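Putative lipoprotein (Bacteroides thetaiotaomicron, PDB 4Q1Z) is of unknown function but, as a putative two-domain lipoprotein of the DUF4876 family, probably works at the bacterial cell envelope. Local coordinates at residues E275-P279 against A300-Y306; L108-I113 against L308-E312; V66-A70 against I359-T363. All blocks are in the same frame, centred on the assembly; numbering follows the deposited sequence.

Interaction 1: E275-P279 against A300-Y306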
ATOM      1  N   GLU A 275      -5.364 -14.350 -16.490  1.00 75.37           N
ATOM      2  CA  GLU A 275      -5.798 -15.244 -15.415  1.00 73.06           C
ATOM      3  C   GLU A 275      -7.222 -14.921 -15.021  1.00 71.05           C
ATOM      4  O   GLU A 275      -7.608 -13.757 -15.035  1.00 70.14           O
ATOM      5  CB  GLU A 275      -4.879 -15.159 -14.190  1.00 73.95           C
ATOM      6  CG  GLU A 275      -3.657 -16.057 -14.295  1.00 91.24           C
ATOM      7  CD  GLU A 275      -3.001 -16.422 -12.975  1.00119.69           C
ATOM      8  OE1 GLU A 275      -3.592 -17.217 -12.206  1.00114.89           O
ATOM      9  OE2 GLU A 275      -1.858 -15.965 -12.745  1.00115.72           O
ATOM     10  N   ALA A 276      -8.011 -15.959 -14.715  1.00 64.56           N
ATOM     11  CA  ALA A 276      -9.398 -15.832 -14.299  1.00 62.42           C
ATOM     12  C   ALA A 276      -9.544 -16.123 -12.809  1.00 62.44           C
ATOM     13  O   ALA A 276      -8.848 -16.987 -12.272  1.00 63.38           O
ATOM     14  CB  ALA A 276     -10.266 -16.773 -15.102  1.00 64.48           C
ATOM     15  N   TRP A 277     -10.429 -15.375 -12.141  1.00 54.69           N
ATOM     16  CA  TRP A 277     -10.729 -15.522 -10.720  1.00 52.15           C
ATOM     17  C   TRP A 277     -12.178 -15.080 -10.444  1.00 55.63           C
ATOM     18  O   TRP A 277     -12.486 -13.873 -10.437  1.00 55.64           O
ATOM     19  CB  TRP A 277      -9.728 -14.740  -9.845  1.00 48.85           C
ATOM     20  CG  TRP A 277      -9.948 -14.938  -8.370  1.00 48.05           C
ATOM     21  CD1 TRP A 277      -9.617 -16.034  -7.632  1.00 50.89           C
ATOM     22  CD2 TRP A 277     -10.582 -14.017  -7.459  1.00 46.64           C
ATOM     23  NE1 TRP A 277     -10.011 -15.862  -6.319  1.00 49.24           N
ATOM     24  CE2 TRP A 277     -10.586 -14.626  -6.181  1.00 49.43           C
ATOM     25  CE3 TRP A 277     -11.134 -12.723  -7.596  1.00 46.67           C
ATOM     26  CZ2 TRP A 277     -11.107 -13.989  -5.050  1.00 47.32           C
ATOM     27  CZ3 TRP A 277     -11.650 -12.094  -6.474  1.00 46.35           C
ATOM     28  CH2 TRP A 277     -11.614 -12.715  -5.215  1.00 46.57           C
ATOM     29  N   ASP A 278     -13.059 -16.060 -10.180  1.00 50.59           N
ATOM     30  CA  ASP A 278     -14.467 -15.769  -9.900  1.00 49.05           C
ATOM     31  C   ASP A 278     -14.932 -16.511  -8.617  1.00 53.35           C
ATOM     32  O   ASP A 278     -15.406 -17.649  -8.700  1.00 54.70           O
ATOM     33  CB  ASP A 278     -15.331 -16.121 -11.124  1.00 50.02           C
ATOM     34  CG  ASP A 278     -16.765 -15.652 -11.096  1.00 54.82           C
ATOM     35  OD1 ASP A 278     -17.274 -15.326  -9.998  1.00 54.24           O
ATOM     36  OD2 ASP A 278     -17.398 -15.663 -12.153  1.00 60.57           O
ATOM     37  N   PRO A 279     -14.842 -15.866  -7.429  1.00 48.58           N
ATOM     38  CA  PRO A 279     -15.278 -16.545  -6.184  1.00 48.13           C
ATOM     39  C   PRO A 279     -16.796 -16.802  -6.097  1.00 51.00           C
ATOM     40  O   PRO A 279     -17.247 -17.597  -5.264  1.00 50.54           O
ATOM     41  CB  PRO A 279     -14.817 -15.580  -5.083  1.00 48.68           C
ATOM     42  CG  PRO A 279     -14.831 -14.229  -5.746  1.00 52.33           C
ATOM     43  CD  PRO A 279     -14.311 -14.515  -7.143  1.00 48.74           C
ATOM     44  N   ALA A 300     -14.428 -16.201   0.106  1.00 45.12           N
ATOM     45  CA  ALA A 300     -13.752 -16.190  -1.204  1.00 45.08           C
ATOM     46  C   ALA A 300     -12.324 -16.584  -1.037  1.00 48.03           C
ATOM     47  O   ALA A 300     -11.657 -16.100  -0.125  1.00 46.35           O
ATOM     48  CB  ALA A 300     -13.847 -14.813  -1.848  1.00 45.34           C
ATOM     49  N   LYS A 301     -11.857 -17.492  -1.894  1.00 47.27           N
ATOM     50  CA  LYS A 301     -10.475 -17.973  -1.877  1.00 46.44           C
ATOM     51  C   LYS A 301      -9.619 -16.973  -2.608  1.00 48.39           C
ATOM     52  O   LYS A 301      -9.695 -16.861  -3.827  1.00 48.36           O
ATOM     53  CB  LYS A 301     -10.349 -19.389  -2.467  1.00 48.00           C
ATOM     54  CG  LYS A 301     -10.889 -20.467  -1.544  1.00 39.01           C
ATOM     55  CD  LYS A 301     -10.661 -21.819  -2.181  1.00 46.97           C
ATOM     56  CE  LYS A 301     -11.704 -22.827  -1.742  1.00 52.34           C
ATOM     57  NZ  LYS A 301     -11.518 -24.153  -2.383  1.00 48.12           N
ATOM     58  N   ILE A 302      -8.855 -16.191  -1.842  1.00 44.31           N
ATOM     59  CA  ILE A 302      -7.974 -15.162  -2.386  1.00 43.48           C
ATOM     60  C   ILE A 302      -6.562 -15.749  -2.545  1.00 50.10           C
ATOM     61  O   ILE A 302      -5.913 -16.014  -1.530  1.00 49.54           O
ATOM     62  CB  ILE A 302      -7.999 -13.890  -1.494  1.00 44.47           C
ATOM     63  CG1 ILE A 302      -9.425 -13.251  -1.478  1.00 43.73           C
ATOM     64  CG2 ILE A 302      -6.906 -12.872  -1.903  1.00 42.38           C
ATOM     65  CD1 ILE A 302      -9.713 -12.419  -0.278  1.00 43.11           C
ATOM     66  N   PRO A 303      -6.055 -15.953  -3.791  1.00 47.40           N
ATOM     67  CA  PRO A 303      -4.681 -16.456  -3.949  1.00 47.49           C
ATOM     68  C   PRO A 303      -3.658 -15.496  -3.338  1.00 52.01           C
ATOM     69  O   PRO A 303      -3.600 -14.303  -3.684  1.00 51.16           O
ATOM     70  CB  PRO A 303      -4.530 -16.574  -5.477  1.00 49.38           C
ATOM     71  CG  PRO A 303      -5.947 -16.750  -5.964  1.00 53.64           C
ATOM     72  CD  PRO A 303      -6.676 -15.748  -5.111  1.00 48.87           C
ATOM     73  N   ILE A 304      -2.873 -16.025  -2.396  1.00 49.25           N
ATOM     74  CA  ILE A 304      -1.787 -15.330  -1.694  1.00 49.28           C
ATOM     75  C   ILE A 304      -0.801 -14.676  -2.718  1.00 54.80           C
ATOM     76  O   ILE A 304      -0.293 -13.580  -2.476  1.00 54.86           O
ATOM     77  CB  ILE A 304      -1.086 -16.354  -0.744  1.00 52.16           C
ATOM     78  CG1 ILE A 304      -1.854 -16.466   0.591  1.00 52.08           C
ATOM     79  CG2 ILE A 304       0.395 -16.065  -0.524  1.00 50.91           C
ATOM     80  CD1 ILE A 304      -1.552 -17.774   1.395  1.00 60.51           C
ATOM     81  N   LYS A 305      -0.600 -15.325  -3.868  1.00 51.92           N
ATOM     82  CA  LYS A 305       0.299 -14.861  -4.926  1.00 52.06           C
ATOM     83  C   LYS A 305      -0.223 -13.573  -5.620  1.00 55.76           C
ATOM     84  O   LYS A 305       0.547 -12.920  -6.330  1.00 55.53           O
ATOM     85  CB  LYS A 305       0.555 -15.986  -5.959  1.00 54.67           C
ATOM     86  CG  LYS A 305      -0.680 -16.492  -6.722  1.00 64.05           C
ATOM     87  CD  LYS A 305      -0.291 -17.262  -7.987  1.00 70.59           C
ATOM     88  CE  LYS A 305      -1.464 -17.963  -8.629  1.00 84.04           C
ATOM     89  NZ  LYS A 305      -1.111 -18.617  -9.923  1.00 95.07           N
ATOM     90  N   TYR A 306      -1.519 -13.226  -5.431  1.00 50.47           N
ATOM     91  CA  TYR A 306      -2.121 -12.036  -6.042  1.00 49.36           C
ATOM     92  C   TYR A 306      -2.047 -10.803  -5.136  1.00 52.54           C
ATOM     93  O   TYR A 306      -2.255  -9.682  -5.605  1.00 52.95           O
ATOM     94  CB  TYR A 306      -3.603 -12.291  -6.341  1.00 50.69           C
ATOM     95  CG  TYR A 306      -3.982 -13.205  -7.498  1.00 53.14           C
ATOM     96  CD1 TYR A 306      -3.015 -13.734  -8.350  1.00 54.94           C
ATOM     97  CD2 TYR A 306      -5.312 -13.547  -7.731  1.00 54.42           C
ATOM     98  CE1 TYR A 306      -3.363 -14.608  -9.378  1.00 56.60           C
ATOM     99  CE2 TYR A 306      -5.673 -14.388  -8.784  1.00 56.43           C
ATOM    100  CZ  TYR A 306      -4.700 -14.906  -9.608  1.00 64.74           C
ATOM    101  OH  TYR A 306      -5.090 -15.730 -10.630  1.00 74.58           O
TER
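W277 reaches from the 275-279 loop to strand 299-303 and shows how one aromatic side chain can serve a polar and an apolar contact at once. The polar part is a single directed hydrogen bond. W277 NE1 donates to K301 O over 2.7 Å, at 148° at the hydrogen, with the acceptor lying almost in the indole plane and the donor almost in line with the carbonyl. With CG anti to the backbone N (chi1 -176°), the indole leaves the loop toward the strand and presents its N-H to this main-chain oxygen.

Apolar contacts accompany that bond. P303 CD packs obliquely 3.9 Å from W277 CD1, while I302 CG1 lies 4.0 Å from W277 CZ2 farther along the ring. P279 CB meets A300 CB at 3.5 Å, and P279 CD lies 3.5 Å above one face of the W277 ring, offset toward the rim. F269 and Y148 add edge-to-face contacts with W277.

A second polar group lies at the other end of the contact. Y306 OH donates to E275 OE1 over 2.6 Å, but from well above the carboxylate plane, and E275 is poorly ordered, so this bond is less sharply defined than the indole one. K305 NZ forms a long salt bridge of 3.7 Å to E275 OE1 and also bonds a triethylene glycol molecule, probably from the crystallisation liquor. The turn that places Y306 is a short 3-10 segment, in which Y306 N bonds to P303 O.

I302 also touches A150 and L152 of strand 148-152 in the large mixed sheet. The whole is a loop packed against the central strand of a small three-stranded antiparallel sheet, joined to it by an indole-to-carbonyl hydrogen bond.

Interaction 2: L108-I113 against L308-E312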
ATOM      1  N   LEU A 108       2.495  -0.907  -4.060  1.00 48.47           N
ATOM      2  CA  LEU A 108       1.211  -0.308  -3.706  1.00 46.03           C
ATOM      3  C   LEU A 108       0.799  -0.794  -2.350  1.00 48.25           C
ATOM      4  O   LEU A 108       0.429  -1.960  -2.183  1.00 47.32           O
ATOM      5  CB  LEU A 108       0.172  -0.629  -4.785  1.00 45.51           C
ATOM      6  CG  LEU A 108      -1.198   0.019  -4.622  1.00 47.51           C
ATOM      7  CD1 LEU A 108      -1.125   1.512  -4.811  1.00 45.88           C
ATOM      8  CD2 LEU A 108      -2.222  -0.682  -5.494  1.00 46.04           C
ATOM      9  N   ILE A 109       0.900   0.097  -1.353  1.00 45.99           N
ATOM     10  CA  ILE A 109       0.678  -0.300   0.047  1.00 44.98           C
ATOM     11  C   ILE A 109      -0.398   0.517   0.768  1.00 49.67           C
ATOM     12  O   ILE A 109      -0.786   1.601   0.313  1.00 49.76           O
ATOM     13  CB  ILE A 109       2.033  -0.271   0.852  1.00 46.87           C
ATOM     14  CG1 ILE A 109       2.872   1.027   0.670  1.00 47.41           C
ATOM     15  CG2 ILE A 109       2.885  -1.486   0.523  1.00 44.37           C
ATOM     16  CD1 ILE A 109       2.528   2.269   1.577  1.00 50.20           C
ATOM     17  N   PHE A 110      -0.861  -0.032   1.914  1.00 45.34           N
ATOM     18  CA  PHE A 110      -1.782   0.587   2.882  1.00 44.03           C
ATOM     19  C   PHE A 110      -0.961   1.591   3.668  1.00 49.00           C
ATOM     20  O   PHE A 110      -0.072   1.188   4.423  1.00 49.50           O
ATOM     21  CB  PHE A 110      -2.388  -0.485   3.819  1.00 44.50           C
ATOM     22  CG  PHE A 110      -3.584  -1.244   3.279  1.00 45.36           C
ATOM     23  CD1 PHE A 110      -4.830  -0.624   3.159  1.00 48.71           C
ATOM     24  CD2 PHE A 110      -3.487  -2.596   2.962  1.00 44.55           C
ATOM     25  CE1 PHE A 110      -5.938  -1.333   2.674  1.00 49.03           C
ATOM     26  CE2 PHE A 110      -4.590  -3.299   2.475  1.00 46.47           C
ATOM     27  CZ  PHE A 110      -5.808  -2.664   2.329  1.00 45.66           C
ATOM     28  N   LYS A 111      -1.180   2.880   3.444  1.00 45.27           N
ATOM     29  CA  LYS A 111      -0.393   3.939   4.103  1.00 45.70           C
ATOM     30  C   LYS A 111      -0.934   4.287   5.532  1.00 50.51           C
ATOM     31  O   LYS A 111      -0.165   4.491   6.479  1.00 48.07           O
ATOM     32  CB  LYS A 111      -0.392   5.189   3.198  1.00 46.45           C
ATOM     33  CG  LYS A 111       0.527   6.303   3.640  1.00 49.76           C
ATOM     34  CD  LYS A 111       0.474   7.451   2.646  1.00 52.23           C
ATOM     35  CE  LYS A 111       0.760   8.782   3.281  1.00 60.93           C
ATOM     36  NZ  LYS A 111      -0.239   9.123   4.316  1.00 73.99           N
ATOM     37  N   GLU A 112      -2.258   4.430   5.638  1.00 48.41           N
ATOM     38  CA  GLU A 112      -2.956   4.806   6.855  1.00 47.71           C
ATOM     39  C   GLU A 112      -4.293   4.122   6.845  1.00 50.30           C
ATOM     40  O   GLU A 112      -4.925   4.070   5.783  1.00 48.84           O
ATOM     41  CB  GLU A 112      -3.108   6.344   6.926  1.00 49.79           C
ATOM     42  CG  GLU A 112      -3.815   6.861   8.178  1.00 55.02           C
ATOM     43  CD  GLU A 112      -3.115   7.980   8.930  1.00 66.42           C
ATOM     44  OE1 GLU A 112      -2.116   8.527   8.410  1.00 57.26           O
ATOM     45  OE2 GLU A 112      -3.557   8.292  10.059  1.00 58.14           O
ATOM     46  N   ILE A 113      -4.719   3.585   8.022  1.00 46.58           N
ATOM     47  CA  ILE A 113      -6.003   2.901   8.223  1.00 45.88           C
ATOM     48  C   ILE A 113      -6.650   3.360   9.551  1.00 49.48           C
ATOM     49  O   ILE A 113      -5.991   3.369  10.599  1.00 48.06           O
ATOM     50  CB  ILE A 113      -5.850   1.328   8.175  1.00 48.06           C
ATOM     51  CG1 ILE A 113      -5.154   0.839   6.867  1.00 47.24           C
ATOM     52  CG2 ILE A 113      -7.211   0.635   8.383  1.00 46.99           C
ATOM     53  CD1 ILE A 113      -4.716  -0.659   6.830  1.00 52.10           C
ATOM     54  N   LEU A 308      -0.995  -7.667  -3.089  1.00 49.89           N
ATOM     55  CA  LEU A 308      -0.132  -6.490  -3.206  1.00 48.24           C
ATOM     56  C   LEU A 308       0.258  -5.979  -1.804  1.00 52.15           C
ATOM     57  O   LEU A 308       1.426  -5.617  -1.594  1.00 52.85           O
ATOM     58  CB  LEU A 308      -0.863  -5.398  -4.012  1.00 47.34           C
ATOM     59  CG  LEU A 308      -1.022  -5.641  -5.510  1.00 50.48           C
ATOM     60  CD1 LEU A 308      -1.881  -4.593  -6.136  1.00 49.07           C
ATOM     61  CD2 LEU A 308       0.315  -5.654  -6.209  1.00 54.16           C
ATOM     62  N   ASP A 309      -0.720  -5.964  -0.839  1.00 46.11           N
ATOM     63  CA  ASP A 309      -0.468  -5.609   0.561  1.00 45.02           C
ATOM     64  C   ASP A 309      -1.531  -6.225   1.479  1.00 48.31           C
ATOM     65  O   ASP A 309      -2.692  -6.326   1.094  1.00 49.54           O
ATOM     66  CB  ASP A 309      -0.364  -4.073   0.789  1.00 46.37           C
ATOM     67  CG  ASP A 309       0.290  -3.615   2.119  1.00 49.19           C
ATOM     68  OD1 ASP A 309       1.115  -4.364   2.677  1.00 47.47           O
ATOM     69  OD2 ASP A 309       0.046  -2.471   2.533  1.00 54.16           O
ATOM     70  N   ALA A 310      -1.122  -6.593   2.701  1.00 43.41           N
ATOM     71  CA  ALA A 310      -1.963  -7.151   3.759  1.00 42.10           C
ATOM     72  C   ALA A 310      -1.621  -6.537   5.104  1.00 43.74           C
ATOM     73  O   ALA A 310      -0.451  -6.336   5.405  1.00 42.38           O
ATOM     74  CB  ALA A 310      -1.793  -8.653   3.820  1.00 43.12           C
ATOM     75  N   VAL A 311      -2.642  -6.188   5.898  1.00 41.55           N
ATOM     76  CA  VAL A 311      -2.487  -5.599   7.241  1.00 40.97           C
ATOM     77  C   VAL A 311      -3.372  -6.357   8.234  1.00 45.15           C
ATOM     78  O   VAL A 311      -4.606  -6.350   8.111  1.00 46.38           O
ATOM     79  CB  VAL A 311      -2.778  -4.065   7.287  1.00 43.84           C
ATOM     80  CG1 VAL A 311      -2.544  -3.489   8.694  1.00 42.67           C
ATOM     81  CG2 VAL A 311      -1.938  -3.321   6.258  1.00 43.61           C
ATOM     82  N   GLU A 312      -2.741  -6.967   9.244  1.00 40.95           N
ATOM     83  CA  GLU A 312      -3.452  -7.698  10.301  1.00 39.34           C
ATOM     84  C   GLU A 312      -3.685  -6.804  11.501  1.00 43.65           C
ATOM     85  O   GLU A 312      -2.793  -6.673  12.336  1.00 42.00           O
ATOM     86  CB  GLU A 312      -2.669  -8.962  10.727  1.00 39.99           C
ATOM     87  CG  GLU A 312      -3.345  -9.802  11.798  1.00 43.17           C
ATOM     88  CD  GLU A 312      -3.942 -11.099  11.295  1.00 60.68           C
ATOM     89  OE1 GLU A 312      -3.176 -11.905  10.720  1.00 48.56           O
ATOM     90  OE2 GLU A 312      -5.159 -11.329  11.501  1.00 46.79           O
TER
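D309 reaches across to I109 and F110, and its side chain can be traced atom by atom. CB lies 3.7 Å from L108 O, at the level where the two chains come closest. CG, anti to the backbone N (chi1 -163°), carries the carboxylate between the strands and comes within 3.7 Å of I109 CG2; OD1 passes the same methyl more loosely. OD2 accepts the F110 N-H, 2.7 Å from F110 N, through its anti lone pair and in a nearly straight bond (177°). R347 forms a salt bridge to this oxygen and also bonds F110 O, so the buried carboxylate has both a main-chain and a charged partner, which would probably favour its ionised form.

Beyond the acid, V311 CG2 approaches the F110 ring obliquely, 3.7 Å from F110 CD2, and meets I113 CD1 tip to tip at 3.9 Å. L108 CD2 and L308 CD1 touch at the other end.

The strand axes approach to 6.6 Å at 36°, and side chains bridge them. Strand 307-312 is at one edge of the eleven-strand sheet, beside 265-269, whereas 108-114 runs between 131-136 and 344-347 near its other edge, so the sheet probably curls to bring the two together.

Interaction 3: V66-A70 against I359-T363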
ATOM      1  N   VAL A  66      24.255   8.768  -7.830  1.00 64.59           N
ATOM      2  CA  VAL A  66      23.553   7.704  -8.551  1.00 62.01           C
ATOM      3  C   VAL A  66      22.193   7.523  -7.908  1.00 63.59           C
ATOM      4  O   VAL A  66      22.111   7.481  -6.686  1.00 61.70           O
ATOM      5  CB  VAL A  66      24.350   6.367  -8.580  1.00 64.93           C
ATOM      6  CG1 VAL A  66      23.617   5.290  -9.384  1.00 63.68           C
ATOM      7  CG2 VAL A  66      25.765   6.565  -9.109  1.00 65.86           C
ATOM      8  N   SER A  67      21.122   7.478  -8.725  1.00 61.06           N
ATOM      9  CA  SER A  67      19.735   7.290  -8.282  1.00 59.80           C
ATOM     10  C   SER A  67      18.875   6.703  -9.402  1.00 62.01           C
ATOM     11  O   SER A  67      18.980   7.097 -10.567  1.00 62.57           O
ATOM     12  CB  SER A  67      19.128   8.599  -7.786  1.00 64.87           C
ATOM     13  OG  SER A  67      17.840   8.389  -7.229  1.00 75.97           O
ATOM     14  N   GLY A  68      18.027   5.766  -9.019  1.00 55.86           N
ATOM     15  CA  GLY A  68      17.143   5.059  -9.930  1.00 54.38           C
ATOM     16  C   GLY A  68      16.531   3.855  -9.269  1.00 57.28           C
ATOM     17  O   GLY A  68      16.571   3.729  -8.039  1.00 55.66           O
ATOM     18  N   THR A  69      15.988   2.950 -10.090  1.00 56.90           N
ATOM     19  CA  THR A  69      15.277   1.759  -9.624  1.00 57.45           C
ATOM     20  C   THR A  69      15.806   0.493 -10.302  1.00 65.43           C
ATOM     21  O   THR A  69      16.041   0.475 -11.508  1.00 67.50           O
ATOM     22  CB  THR A  69      13.735   1.954  -9.822  1.00 62.64           C
ATOM     23  OG1 THR A  69      13.278   2.865  -8.829  1.00 64.29           O
ATOM     24  CG2 THR A  69      12.920   0.670  -9.673  1.00 57.25           C
ATOM     25  N   ALA A  70      15.971  -0.569  -9.503  1.00 62.47           N
ATOM     26  CA  ALA A  70      16.345  -1.884  -9.984  1.00 62.63           C
ATOM     27  C   ALA A  70      15.204  -2.844  -9.700  1.00 67.57           C
ATOM     28  O   ALA A  70      14.575  -2.761  -8.643  1.00 66.19           O
ATOM     29  CB  ALA A  70      17.624  -2.352  -9.323  1.00 63.50           C
ATOM     30  N   ILE A 359      14.314   9.649   0.536  1.00 62.05           N
ATOM     31  CA  ILE A 359      13.531  10.381  -0.473  1.00 59.83           C
ATOM     32  C   ILE A 359      13.796   9.880  -1.900  1.00 65.24           C
ATOM     33  O   ILE A 359      14.957   9.754  -2.310  1.00 66.69           O
ATOM     34  CB  ILE A 359      13.822  11.914  -0.345  1.00 61.94           C
ATOM     35  CG1 ILE A 359      13.504  12.440   1.078  1.00 60.88           C
ATOM     36  CG2 ILE A 359      13.143  12.764  -1.443  1.00 61.17           C
ATOM     37  CD1 ILE A 359      12.032  12.227   1.580  1.00 57.54           C
ATOM     38  N   ARG A 360      12.710   9.620  -2.655  1.00 60.96           N
ATOM     39  CA  ARG A 360      12.774   9.220  -4.062  1.00 60.75           C
ATOM     40  C   ARG A 360      13.002  10.494  -4.826  1.00 67.35           C
ATOM     41  O   ARG A 360      12.048  11.200  -5.121  1.00 67.76           O
ATOM     42  CB  ARG A 360      11.488   8.490  -4.503  1.00 58.68           C
ATOM     43  CG  ARG A 360      11.580   7.878  -5.899  1.00 65.15           C
ATOM     44  CD  ARG A 360      10.357   7.069  -6.305  1.00 64.35           C
ATOM     45  NE  ARG A 360      10.058   5.964  -5.386  1.00 63.25           N
ATOM     46  CZ  ARG A 360      10.481   4.709  -5.527  1.00 71.46           C
ATOM     47  NH1 ARG A 360      11.257   4.369  -6.548  1.00 58.44           N
ATOM     48  NH2 ARG A 360      10.140   3.787  -4.641  1.00 58.59           N
ATOM     49  N   GLU A 361      14.279  10.827  -5.065  1.00 66.33           N
ATOM     50  CA  GLU A 361      14.760  12.069  -5.698  1.00 68.01           C
ATOM     51  C   GLU A 361      14.138  12.335  -7.085  1.00 72.38           C
ATOM     52  O   GLU A 361      14.007  13.502  -7.483  1.00 73.39           O
ATOM     53  CB  GLU A 361      16.305  12.080  -5.813  1.00 70.08           C
ATOM     54  CG  GLU A 361      17.056  11.811  -4.511  1.00 82.62           C
ATOM     55  CD  GLU A 361      17.182  12.937  -3.495  1.00113.54           C
ATOM     56  OE1 GLU A 361      16.142  13.461  -3.033  1.00107.74           O
ATOM     57  OE2 GLU A 361      18.332  13.228  -3.090  1.00116.24           O
ATOM     58  N   GLU A 362      13.758  11.264  -7.806  1.00 65.96           N
ATOM     59  CA  GLU A 362      13.182  11.356  -9.140  1.00 65.33           C
ATOM     60  C   GLU A 362      11.835  12.071  -9.107  1.00 69.95           C
ATOM     61  O   GLU A 362      11.481  12.784 -10.053  1.00 70.58           O
ATOM     62  CB  GLU A 362      13.025   9.949  -9.728  1.00 65.57           C
ATOM     63  CG  GLU A 362      14.287   9.382 -10.375  1.00 72.52           C
ATOM     64  CD  GLU A 362      15.467   8.988  -9.499  1.00 85.51           C
ATOM     65  OE1 GLU A 362      15.258   8.620  -8.319  1.00 78.04           O
ATOM     66  OE2 GLU A 362      16.609   9.030 -10.014  1.00 82.66           O
ATOM     67  N   THR A 363      11.098  11.899  -7.993  1.00 65.36           N
ATOM     68  CA  THR A 363       9.757  12.458  -7.787  1.00 63.84           C
ATOM     69  C   THR A 363       9.659  13.360  -6.545  1.00 66.60           C
ATOM     70  O   THR A 363       8.639  14.025  -6.366  1.00 66.61           O
ATOM     71  CB  THR A 363       8.755  11.312  -7.682  1.00 61.98           C
ATOM     72  OG1 THR A 363       9.205  10.388  -6.681  1.00 62.70           O
ATOM     73  CG2 THR A 363       8.546  10.601  -9.021  1.00 53.46           C
TER
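E362 meets S67 where a beta-hairpin turn leans on the seven-stranded sheet of the N-terminal part of the chain. The hairpin pairs the short, weakly bonded strand 359-360 with 365-366, and its tip bends through a beta turn at residues 360-363. R360 leads: its chain starts extended but bends at chi3 (-58°), bringing NH1 to 3.4 Å from T69 OG1, which lies at the edge of the guanidinium and near its plane. A139 and Y79 pack against the same arginine, and N137 O takes a weak hydrogen bond from its NH2.

E361 comes nearest S67 through CB, 4.2 Å from S67 OG, while its backbone N bonds to Y79 OH, a hydroxyl that also bonds S67 OG.

E362 carries the main polar link. A bend at chi2 (70°) turns its carboxylate to strand 60-72, where OE1 accepts the hydrogen bond from S67 OG over 2.8 Å through its syn lone pair. Its OE2 comes 3.1 Å from S67 O, but both are acceptors and no bond forms; T31 OG1 is hydrogen-bonded to that carbonyl. At T363 the turn closes, its backbone N bonding to R360 O over 3.1 Å.

Of the three contacts, only interaction 3 joins the N-terminal seven-stranded sheet to the later part of the chain; interactions 1 and 2 tie strands and loops within that later part. Interactions 1 and 2 share a continuous stretch: strand 299-303 runs on through Y306 into strand 307-312, so one chain segment serves both sites, with centres 18 Å apart. The centre of interaction 3 is 22 Å from that of interaction 2 and 33 Å from that of interaction 1, with nearest atoms about 9 Å and about 17 Å away. No active site is known. The one ligand nearby is a triethylene glycol about 3 Å from the K305 side chain in interaction 1.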